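PDB 6N6Q: cytochrome P450 (CYP102L1) from Mycobacterium phage Adler, which binds a haem group and, as a member of the cytochrome P450 family carried by a phage, probably catalyses the oxidation of an organic substrate. Local coordinates for residues A[65-70]-A[356-361]; A[75-80]-A[350-355]; A[130-135]-A[174-179]. All coordinates share one frame; numbering follows the deposited sequence.

Contact 1 of 3, residues A[65-70]-A[356-361]; sequences PELIEE and TTIGEG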
loop_
_atom_site.group_PDB
_atom_site.type_symbol
_atom_site.label_atom_id
_atom_site.label_comp_id
_atom_site.label_asym_id
_atom_site.label_seq_id
_atom_site.Cartn_x
_atom_site.Cartn_y
_atom_site.Cartn_z
ATOM N N PRO A 65 4.555 10.743 19.876
ATOM C CA PRO A 65 3.135 11.058 19.617
ATOM C C PRO A 65 2.834 12.547 19.541
ATOM O O PRO A 65 2.183 12.992 18.588
ATOM C CB PRO A 65 2.416 10.383 20.793
ATOM C CG PRO A 65 3.347 9.301 21.237
ATOM C CD PRO A 65 4.722 9.860 21.043
ATOM N N GLU A 66 3.282 13.335 20.524
ATOM C CA GLU A 66 2.994 14.767 20.498
ATOM C C GLU A 66 3.737 15.465 19.365
ATOM O O GLU A 66 3.209 16.403 18.755
ATOM C CB GLU A 66 3.349 15.409 21.840
ATOM C CG GLU A 66 2.387 15.088 22.972
ATOM C CD GLU A 66 2.734 13.798 23.687
ATOM O OE1 GLU A 66 3.709 13.131 23.275
ATOM O OE2 GLU A 66 2.034 13.456 24.664
ATOM N N LEU A 67 4.963 15.030 19.074
ATOM C CA LEU A 67 5.731 15.661 18.006
ATOM C C LEU A 67 5.136 15.355 16.637
ATOM O O LEU A 67 5.060 16.242 15.778
ATOM C CB LEU A 67 7.190 15.208 18.070
ATOM C CG LEU A 67 8.034 15.773 19.213
ATOM C CD1 LEU A 67 9.388 15.090 19.264
ATOM C CD2 LEU A 67 8.197 17.273 19.054
ATOM N N ILE A 68 4.702 14.111 16.417
ATOM C CA ILE A 68 4.199 13.720 15.102
ATOM C C ILE A 68 2.925 14.482 14.760
ATOM O O ILE A 68 2.760 14.962 13.631
ATOM C CB ILE A 68 3.984 12.196 15.042
ATOM C CG1 ILE A 68 5.323 11.474 14.900
ATOM C CG2 ILE A 68 3.058 11.827 13.894
ATOM C CD1 ILE A 68 5.200 9.971 14.870
ATOM N N GLU A 69 2.004 14.613 15.719
ATOM C CA GLU A 69 0.759 15.319 15.437
ATOM C C GLU A 69 0.988 16.797 15.150
ATOM O O GLU A 69 0.171 17.413 14.457
ATOM C CB GLU A 69 -0.232 15.141 16.590
ATOM C CG GLU A 69 0.301 15.490 17.962
ATOM C CD GLU A 69 -0.624 15.026 19.075
ATOM O OE1 GLU A 69 -1.676 14.428 18.760
ATOM O OE2 GLU A 69 -0.302 15.254 20.261
ATOM N N GLU A 70 2.078 17.377 15.656
ATOM C CA GLU A 70 2.465 18.714 15.218
ATOM C C GLU A 70 2.962 18.692 13.778
ATOM O O GLU A 70 2.681 19.612 13.002
ATOM C CB GLU A 70 3.538 19.286 16.144
ATOM C CG GLU A 70 3.021 19.758 17.492
ATOM C CD GLU A 70 4.139 20.203 18.418
ATOM O OE1 GLU A 70 4.898 19.335 18.898
ATOM O OE2 GLU A 70 4.265 21.422 18.656
ATOM N N THR A 356 8.991 27.262 11.284
ATOM C CA THR A 356 8.195 26.921 12.453
ATOM C C THR A 356 9.060 26.167 13.452
ATOM O O THR A 356 10.253 25.932 13.230
ATOM C CB THR A 356 6.966 26.080 12.083
ATOM O OG1 THR A 356 7.382 24.900 11.383
ATOM C CG2 THR A 356 5.997 26.877 11.220
ATOM N N THR A 357 8.439 25.800 14.571
ATOM C CA THR A 357 9.044 24.967 15.599
ATOM C C THR A 357 8.003 23.968 16.075
ATOM O O THR A 357 6.816 24.297 16.165
ATOM C CB THR A 357 9.544 25.794 16.797
ATOM O OG1 THR A 357 8.424 26.364 17.486
ATOM C CG2 THR A 357 10.477 26.914 16.347
ATOM N N ILE A 358 8.442 22.749 16.377
ATOM C CA ILE A 358 7.549 21.752 16.956
ATOM C C ILE A 358 7.878 21.606 18.435
ATOM O O ILE A 358 8.761 22.295 18.955
ATOM C CB ILE A 358 7.650 20.401 16.224
ATOM C CG1 ILE A 358 9.109 19.958 16.109
ATOM C CG2 ILE A 358 6.993 20.486 14.855
ATOM C CD1 ILE A 358 9.283 18.595 15.478
ATOM N N GLY A 359 7.168 20.718 19.122
ATOM C CA GLY A 359 7.413 20.501 20.535
ATOM C C GLY A 359 7.014 21.671 21.410
ATOM O O GLY A 359 5.836 22.034 21.476
ATOM N N GLU A 360 7.992 22.272 22.084
ATOM C CA GLU A 360 7.763 23.342 23.047
ATOM C C GLU A 360 8.644 24.544 22.737
ATOM O O GLU A 360 9.159 25.215 23.638
ATOM C CB GLU A 360 8.005 22.848 24.473
ATOM C CG GLU A 360 9.423 22.334 24.738
ATOM C CD GLU A 360 9.624 20.881 24.336
ATOM O OE1 GLU A 360 10.201 20.120 25.139
ATOM O OE2 GLU A 360 9.207 20.499 23.222
ATOM N N GLY A 361 8.821 24.847 21.454
ATOM C CA GLY A 361 9.747 25.868 21.029
ATOM C C GLY A 361 11.123 25.353 20.667
ATOM O O GLY A 361 11.861 26.043 19.955
#
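Leu67 and Glu70 of helix 65-71 face the turn at Ile358 and Gly359, where the helix that P450 nomenclature calls B meets the tip of a small beta hairpin formed by strands 356-357 and 364-365. Pro65 suits the first turn of the helix, where no earlier carbonyl needs its missing N-H. Leu67 is the first to touch the hairpin. Its CD2 methyl rests against the backbone of Gly359, 3.6 Å from its N, and lies 4.0 Å from Ile358 CD1. Both branched side chains also rest on Ile49, so the apolar ends share one small hydrophobic patch at the edge of the main sheet. Ile68 is buried against Val62. One turn on from Leu67, Glu70 points at the hairpin. Its CB touches Ile358 CG2 at 3.9 Å, while the chain, extended through chi2, carries the carboxylate onward to the turn. Gly359 adopts a positive phi of 69°, easy for glycine, and its bare CA lets the Leu67 methyl come close. The N-H of Gly359 donates to Glu70 OE1 at 2.7 Å, meeting that oxygen on its syn side but 30° out of the carboxylate plane.

Contact 2 of 3, residues A[75-80]-A[350-355]; sequences QLWEKN and RQAKQD. With HEM (protoporphyrin IX containing Fe), chain E; CAC (cacodylate ion), chain F.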
loop_
_atom_site.group_PDB
_atom_site.type_symbol
_atom_site.label_atom_id
_atom_site.label_comp_id
_atom_site.label_asym_id
_atom_site.label_seq_id
_atom_site.Cartn_x
_atom_site.Cartn_y
_atom_site.Cartn_z
ATOM N N GLN A 75 -1.699 23.309 8.344
ATOM C CA GLN A 75 -1.405 24.721 8.126
ATOM C C GLN A 75 0.092 25.000 8.085
ATOM O O GLN A 75 0.531 25.880 7.335
ATOM C CB GLN A 75 -2.062 25.579 9.209
ATOM C CG GLN A 75 -3.577 25.684 9.103
ATOM C CD GLN A 75 -4.289 24.451 9.620
ATOM O OE1 GLN A 75 -3.686 23.599 10.274
ATOM N NE2 GLN A 75 -5.581 24.348 9.331
ATOM N N LEU A 76 0.885 24.270 8.868
ATOM C CA LEU A 76 2.319 24.518 8.954
ATOM C C LEU A 76 3.157 23.560 8.117
ATOM O O LEU A 76 4.196 23.969 7.589
ATOM C CB LEU A 76 2.784 24.440 10.412
ATOM C CG LEU A 76 2.190 25.468 11.377
ATOM C CD1 LEU A 76 2.833 25.346 12.753
ATOM C CD2 LEU A 76 2.349 26.878 10.830
ATOM N N TRP A 77 2.741 22.304 7.980
ATOM C CA TRP A 77 3.515 21.308 7.259
ATOM C C TRP A 77 2.709 20.751 6.091
ATOM O O TRP A 77 1.487 20.906 6.018
ATOM C CB TRP A 77 3.949 20.165 8.186
ATOM C CG TRP A 77 4.858 20.603 9.291
ATOM C CD1 TRP A 77 4.503 21.269 10.428
ATOM C CD2 TRP A 77 6.274 20.400 9.369
ATOM N NE1 TRP A 77 5.611 21.497 11.206
ATOM C CE2 TRP A 77 6.711 20.973 10.579
ATOM C CE3 TRP A 77 7.215 19.788 8.536
ATOM C CZ2 TRP A 77 8.047 20.957 10.975
ATOM C CZ3 TRP A 77 8.542 19.774 8.927
ATOM C CH2 TRP A 77 8.945 20.354 10.137
ATOM N N GLU A 78 3.417 20.096 5.174
ATOM C CA GLU A 78 2.809 19.512 3.989
ATOM C C GLU A 78 3.665 18.338 3.533
ATOM O O GLU A 78 4.726 18.062 4.100
ATOM C CB GLU A 78 2.651 20.558 2.881
ATOM C CG GLU A 78 3.966 21.122 2.380
ATOM C CD GLU A 78 3.775 22.175 1.309
ATOM O OE1 GLU A 78 2.638 22.669 1.159
ATOM O OE2 GLU A 78 4.761 22.506 0.617
ATOM N N LYS A 79 3.197 17.647 2.496
ATOM C CA LYS A 79 3.893 16.461 2.016
ATOM C C LYS A 79 5.244 16.820 1.414
ATOM O O LYS A 79 5.370 17.782 0.651
ATOM C CB LYS A 79 3.047 15.722 0.977
ATOM C CG LYS A 79 3.876 14.859 0.028
ATOM C CD LYS A 79 3.126 13.635 -0.461
ATOM C CE LYS A 79 4.056 12.724 -1.248
ATOM N NZ LYS A 79 3.452 11.389 -1.514
ATOM N N ASN A 80 6.257 16.034 1.764
ATOM C CA ASN A 80 7.575 16.123 1.155
ATOM C C ASN A 80 7.805 14.898 0.284
ATOM O O ASN A 80 7.661 13.763 0.751
ATOM C CB ASN A 80 8.671 16.223 2.220
ATOM C CG ASN A 80 10.065 16.224 1.620
ATOM O OD1 ASN A 80 10.767 15.211 1.644
ATOM N ND2 ASN A 80 10.470 17.365 1.070
ATOM N N ARG A 350 7.459 14.704 5.527
ATOM C CA ARG A 350 6.782 15.988 5.591
ATOM C C ARG A 350 7.804 17.110 5.481
ATOM O O ARG A 350 8.992 16.921 5.746
ATOM C CB ARG A 350 5.977 16.132 6.886
ATOM C CG ARG A 350 4.935 15.044 7.089
ATOM C CD ARG A 350 3.622 15.637 7.558
ATOM N NE ARG A 350 2.744 15.976 6.443
ATOM C CZ ARG A 350 1.773 16.881 6.507
ATOM N NH1 ARG A 350 1.567 17.556 7.630
ATOM N NH2 ARG A 350 1.017 17.120 5.445
ATOM N N GLN A 351 7.327 18.285 5.077
ATOM C CA GLN A 351 8.179 19.456 4.930
ATOM C C GLN A 351 7.452 20.671 5.483
ATOM O O GLN A 351 6.220 20.716 5.514
ATOM C CB GLN A 351 8.578 19.693 3.465
ATOM C CG GLN A 351 7.425 20.081 2.561
ATOM C CD GLN A 351 7.823 20.147 1.103
ATOM O OE1 GLN A 351 8.823 19.557 0.692
ATOM N NE2 GLN A 351 7.041 20.867 0.309
ATOM N N ALA A 352 8.230 21.653 5.933
ATOM C CA ALA A 352 7.683 22.830 6.595
ATOM C C ALA A 352 7.276 23.874 5.564
ATOM O O ALA A 352 8.081 24.265 4.712
ATOM C CB ALA A 352 8.700 23.416 7.574
ATOM N N LYS A 353 6.020 24.324 5.644
ATOM C CA LYS A 353 5.549 25.363 4.734
ATOM C C LYS A 353 6.127 26.724 5.095
ATOM O O LYS A 353 6.263 27.590 4.224
ATOM C CB LYS A 353 4.022 25.413 4.741
ATOM C CG LYS A 353 3.364 24.122 4.285
ATOM C CD LYS A 353 1.875 24.104 4.592
ATOM C CE LYS A 353 1.122 25.149 3.788
ATOM N NZ LYS A 353 -0.331 25.144 4.117
ATOM N N GLN A 354 6.457 26.933 6.369
ATOM C CA GLN A 354 7.050 28.173 6.847
ATOM C C GLN A 354 8.129 27.828 7.861
ATOM O O GLN A 354 8.317 26.664 8.227
ATOM C CB GLN A 354 6.002 29.095 7.489
ATOM C CG GLN A 354 4.676 29.171 6.749
ATOM C CD GLN A 354 3.542 29.650 7.633
ATOM O OE1 GLN A 354 2.402 29.202 7.495
ATOM N NE2 GLN A 354 3.847 30.567 8.546
ATOM N N ASP A 355 8.843 28.851 8.321
ATOM C CA ASP A 355 9.746 28.680 9.453
ATOM C C ASP A 355 8.909 28.458 10.704
ATOM O O ASP A 355 8.175 29.355 11.133
ATOM C CB ASP A 355 10.651 29.898 9.614
ATOM C CG ASP A 355 11.375 30.260 8.334
ATOM O OD1 ASP A 355 10.979 29.757 7.260
ATOM O OD2 ASP A 355 12.344 31.046 8.403
HETATM C CHA HEM E . -0.828 7.689 -0.802
HETATM C CHB HEM E . -0.648 3.866 2.193
HETATM C CHC HEM E . -3.477 1.346 -0.858
HETATM C CHD HEM E . -3.013 4.896 -4.144
HETATM C C1A HEM E . -0.547 6.898 0.294
HETATM C C2A HEM E . 0.194 7.283 1.482
HETATM C C3A HEM E . 0.242 6.232 2.302
HETATM C C4A HEM E . -0.465 5.133 1.675
HETATM C CMA HEM E . 0.937 6.200 3.678
HETATM C CAA HEM E . 0.830 8.662 1.762
HETATM C CBA HEM E . 2.224 8.687 1.141
HETATM C CGA HEM E . 2.961 9.940 1.536
HETATM O O1A HEM E . 2.441 10.714 2.382
HETATM O O2A HEM E . 4.078 10.166 1.003
HETATM C C1B HEM E . -1.445 2.872 1.658
HETATM C C2B HEM E . -1.811 1.632 2.312
HETATM C C3B HEM E . -2.596 0.929 1.470
HETATM C C4B HEM E . -2.746 1.711 0.256
HETATM C CMB HEM E . -1.339 1.256 3.736
HETATM C CAB HEM E . -3.264 -0.459 1.654
HETATM C CBB HEM E . -3.136 -1.239 2.735
HETATM C C1C HEM E . -3.633 2.087 -2.012
HETATM C C2C HEM E . -4.460 1.749 -3.153
HETATM C C3C HEM E . -4.342 2.715 -4.066
HETATM C C4C HEM E . -3.427 3.721 -3.541
HETATM C CMC HEM E . -5.333 0.485 -3.308
HETATM C CAC HEM E . -5.084 2.691 -5.424
HETATM C CBC HEM E . -4.990 3.675 -6.323
HETATM C C1D HEM E . -2.392 5.968 -3.532
HETATM C C2D HEM E . -2.082 7.249 -4.142
HETATM C C3D HEM E . -1.483 8.016 -3.223
HETATM C C4D HEM E . -1.387 7.257 -1.991
HETATM C CMD HEM E . -2.389 7.654 -5.601
HETATM C CAD HEM E . -0.981 9.464 -3.432
HETATM C CBD HEM E . -2.127 10.449 -3.225
HETATM C CGD HEM E . -1.619 11.865 -3.335
HETATM O O1D HEM E . -2.403 12.753 -3.763
HETATM O O2D HEM E . -0.429 12.111 -3.003
HETATM N NA HEM E . -0.928 5.578 0.452
HETATM N NB HEM E . -2.033 2.884 0.409
HETATM N NC HEM E . -3.022 3.295 -2.288
HETATM N ND HEM E . -1.952 6.014 -2.220
HETATM FE FE HEM E . -1.867 4.380 -0.968
HETATM AS AS CAC F . 7.367 20.795 -3.713
HETATM O O1 CAC F . 6.181 21.338 -4.846
HETATM O O2 CAC F . 7.164 19.360 -2.775
HETATM C C1 CAC F . 9.039 20.675 -4.648
HETATM C C2 CAC F . 7.725 22.258 -2.527
#
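Glu78 and Gln351 both tuck CG over their own backbone, flanked by N and C (chi1 63° and 67°), and run extended beyond it, which brings their polar ends together on one face of an antiparallel strand pair. There Gln351 NE2 donates in its own amide plane to Glu78 OE2, 2.8 Å away and met on the anti side. Gln351 OE1 accepts from Asn80 ND2, also at 2.8 Å, so a glutamine, with donor and acceptor, links Glu78 and Asn80 across the strands. In the backbone, Glu78 and Gln351 form a hydrogen-bonded pair, Glu78 N to Gln351 O at 2.9 Å and Gln351 N to Glu78 O at 2.8 Å. Trp77 projects from the other face, and small Ala352 sets its CB over the six-membered ring, 3.9 Å from the centroid, as a CH-pi contact. Arg350 lays a guanidinium face against the backbone of Trp77 and Glu78 and gives NH1 to Ile71 O. Lys79 leads away to the haem, its NZ 2.9 Å from propionate O2A and also bonded to Phe97 O. Strand 77-79 is one edge of the five-stranded sheet; strand 347-352 separates it from strand 370-374, and Trp77 meets Phe365 of strand 364-365 edge-to-face.

Contact 3 of 3, residues A[130-135]-A[174-179]; sequences AATVRE and NNLADH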
loop_
_atom_site.group_PDB
_atom_site.type_symbol
_atom_site.label_atom_id
_atom_site.label_comp_id
_atom_site.label_asym_id
_atom_site.label_seq_id
_atom_site.Cartn_x
_atom_site.Cartn_y
_atom_site.Cartn_z
ATOM N N ALA A 130 -15.005 -8.676 -6.340
ATOM C CA ALA A 130 -15.410 -9.971 -5.801
ATOM C C ALA A 130 -15.200 -11.085 -6.816
ATOM O O ALA A 130 -14.832 -12.207 -6.449
ATOM C CB ALA A 130 -16.871 -9.919 -5.356
ATOM N N ALA A 131 -15.432 -10.798 -8.099
ATOM C CA ALA A 131 -15.189 -11.802 -9.131
ATOM C C ALA A 131 -13.714 -12.163 -9.221
ATOM O O ALA A 131 -13.372 -13.319 -9.498
ATOM C CB ALA A 131 -15.699 -11.302 -10.483
ATOM N N THR A 132 -12.827 -11.194 -8.987
ATOM C CA THR A 132 -11.395 -11.470 -9.052
ATOM C C THR A 132 -10.942 -12.305 -7.860
ATOM O O THR A 132 -10.069 -13.171 -7.997
ATOM C CB THR A 132 -10.617 -10.158 -9.130
ATOM O OG1 THR A 132 -11.106 -9.384 -10.233
ATOM C CG2 THR A 132 -9.133 -10.421 -9.330
ATOM N N VAL A 133 -11.525 -12.063 -6.684
ATOM C CA VAL A 133 -11.236 -12.904 -5.527
ATOM C C VAL A 133 -11.697 -14.332 -5.785
ATOM O O VAL A 133 -11.014 -15.298 -5.420
ATOM C CB VAL A 133 -11.883 -12.315 -4.260
ATOM C CG1 VAL A 133 -11.592 -13.195 -3.055
ATOM C CG2 VAL A 133 -11.388 -10.895 -4.018
ATOM N N ARG A 134 -12.861 -14.488 -6.424
ATOM C CA ARG A 134 -13.349 -15.818 -6.779
ATOM C C ARG A 134 -12.331 -16.569 -7.627
ATOM O O ARG A 134 -12.122 -17.773 -7.441
ATOM C CB ARG A 134 -14.682 -15.709 -7.522
ATOM C CG ARG A 134 -15.289 -17.050 -7.916
ATOM C CD ARG A 134 -15.643 -17.853 -6.678
ATOM N NE ARG A 134 -16.125 -19.196 -6.982
ATOM C CZ ARG A 134 -17.402 -19.506 -7.180
ATOM N NH1 ARG A 134 -18.334 -18.565 -7.120
ATOM N NH2 ARG A 134 -17.749 -20.759 -7.442
ATOM N N GLU A 135 -11.679 -15.866 -8.557
ATOM C CA GLU A 135 -10.680 -16.501 -9.408
ATOM C C GLU A 135 -9.489 -17.004 -8.602
ATOM O O GLU A 135 -8.918 -18.052 -8.928
ATOM C CB GLU A 135 -10.227 -15.519 -10.490
ATOM C CG GLU A 135 -9.231 -16.081 -11.489
ATOM C CD GLU A 135 -8.975 -15.133 -12.642
ATOM O OE1 GLU A 135 -9.949 -14.531 -13.139
ATOM O OE2 GLU A 135 -7.803 -14.978 -13.043
ATOM N N ASN A 174 -2.879 -10.871 -15.781
ATOM C CA ASN A 174 -2.608 -12.280 -15.548
ATOM C C ASN A 174 -3.897 -13.006 -15.202
ATOM O O ASN A 174 -4.855 -12.408 -14.707
ATOM C CB ASN A 174 -1.590 -12.482 -14.415
ATOM C CG ASN A 174 -0.165 -12.219 -14.855
ATOM O OD1 ASN A 174 0.248 -12.630 -15.940
ATOM N ND2 ASN A 174 0.595 -11.530 -14.012
ATOM N N ASN A 175 -3.909 -14.306 -15.478
ATOM C CA ASN A 175 -4.946 -15.206 -14.997
ATOM C C ASN A 175 -4.429 -15.865 -13.725
ATOM O O ASN A 175 -3.376 -16.510 -13.743
ATOM C CB ASN A 175 -5.301 -16.251 -16.054
ATOM C CG ASN A 175 -6.421 -17.170 -15.613
ATOM O OD1 ASN A 175 -6.176 -18.246 -15.069
ATOM N ND2 ASN A 175 -7.660 -16.751 -15.843
ATOM N N LEU A 176 -5.163 -15.690 -12.622
ATOM C CA LEU A 176 -4.662 -16.133 -11.324
ATOM C C LEU A 176 -4.512 -17.647 -11.256
ATOM O O LEU A 176 -3.665 -18.151 -10.511
ATOM C CB LEU A 176 -5.582 -15.634 -10.210
ATOM C CG LEU A 176 -5.700 -14.111 -10.106
ATOM C CD1 LEU A 176 -6.549 -13.718 -8.910
ATOM C CD2 LEU A 176 -4.323 -13.463 -10.029
ATOM N N ALA A 177 -5.319 -18.389 -12.019
ATOM C CA ALA A 177 -5.138 -19.835 -12.076
ATOM C C ALA A 177 -3.843 -20.206 -12.787
ATOM O O ALA A 177 -3.269 -21.267 -12.517
ATOM C CB ALA A 177 -6.331 -20.490 -12.771
ATOM N N ASP A 178 -3.373 -19.351 -13.688
ATOM C CA ASP A 178 -2.148 -19.574 -14.436
ATOM C C ASP A 178 -0.962 -18.961 -13.697
ATOM O O ASP A 178 -1.115 -18.077 -12.850
ATOM C CB ASP A 178 -2.272 -18.974 -15.839
ATOM C CG ASP A 178 -1.263 -19.543 -16.811
ATOM O OD1 ASP A 178 -1.397 -20.727 -17.185
ATOM O OD2 ASP A 178 -0.341 -18.803 -17.209
ATOM N N HIS A 179 0.237 -19.446 -14.025
ATOM C CA HIS A 179 1.455 -18.964 -13.383
ATOM C C HIS A 179 2.447 -18.348 -14.362
ATOM O O HIS A 179 3.604 -18.121 -13.993
ATOM C CB HIS A 179 2.128 -20.089 -12.593
ATOM C CG HIS A 179 1.793 -20.077 -11.134
ATOM N ND1 HIS A 179 0.601 -20.565 -10.639
ATOM C CD2 HIS A 179 2.486 -19.621 -10.064
ATOM C CE1 HIS A 179 0.579 -20.416 -9.326
ATOM N NE2 HIS A 179 1.711 -19.846 -8.952
#
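Glu135, on helix 119-145, reaches the backbone of Leu176 in the loop 174-179 with a fully stretched side chain, CG anti to the backbone N (chi1 -177°) and CD continuing the line. At the start of the loop, Asn174 is linked to Glu135 indirectly, through Arg166 of helix 152-169, which bonds the carbonyl O of Asn174 through NH2 and forms a salt bridge to Glu135 OE1 through NH1. Asn175 follows, its amide tilted only 24° from the carboxylate plane. Its ND2 lies 3.3 Å from Glu135 OE2, but the angle is too poor for a hydrogen bond. The other end of this amide serves the loop itself, since OD1 accepts weak bonds from Ala177 N and Asp178 N, the first of them, from the residue two along, resembling a weak Asx turn.

Leu176 carries the main contact. Its backbone N-H is held by the anti lone pair of Glu135 OE2 at 2.8 Å, with a nearly straight angle of 161°. The leucine side chain crosses the glutamate at about a right angle, CB 3.9 Å from Glu135 CG, and sends CD1 to within 3.7 Å of Thr132 O and 4.2 Å of Thr132 CG2. Thr132 turns its hydroxyl back to Arg128 O, and its methyl meets the leucine. Leu136 and Leu159 also touch Leu176, a fitting place for a bulky apolar residue. Small Ala177 occupies the exposed corner, and Asp178 N closes the type I turn on Asn175 O at 2.8 Å. In P450 terms, a turn in the loop between helices E and F is docked on helix D.

In the fold
Contacts 1 and 2, with centres about 12 Å apart, join consecutive elements: helix 65-71 leads into strand 77-79, and strand 347-352 into strand 356-357. They touch where Trp77 packs near Ile358 and Thr356. Contact 3 lies about 43 Å from contact 2, between centres, across the chain's centre among helices. All three are partly buried. Contact 2 is the most extensive, with strand-to-strand bonding, a side-chain amide network and a link to the haem propionate. Contacts 1 and 3 are smaller: in each a helix glutamate accepts a backbone N-H from a turn, but the adjoining leucine sits on the helix in contact 1 and is itself the donor in contact 3, which adds a salt bridge.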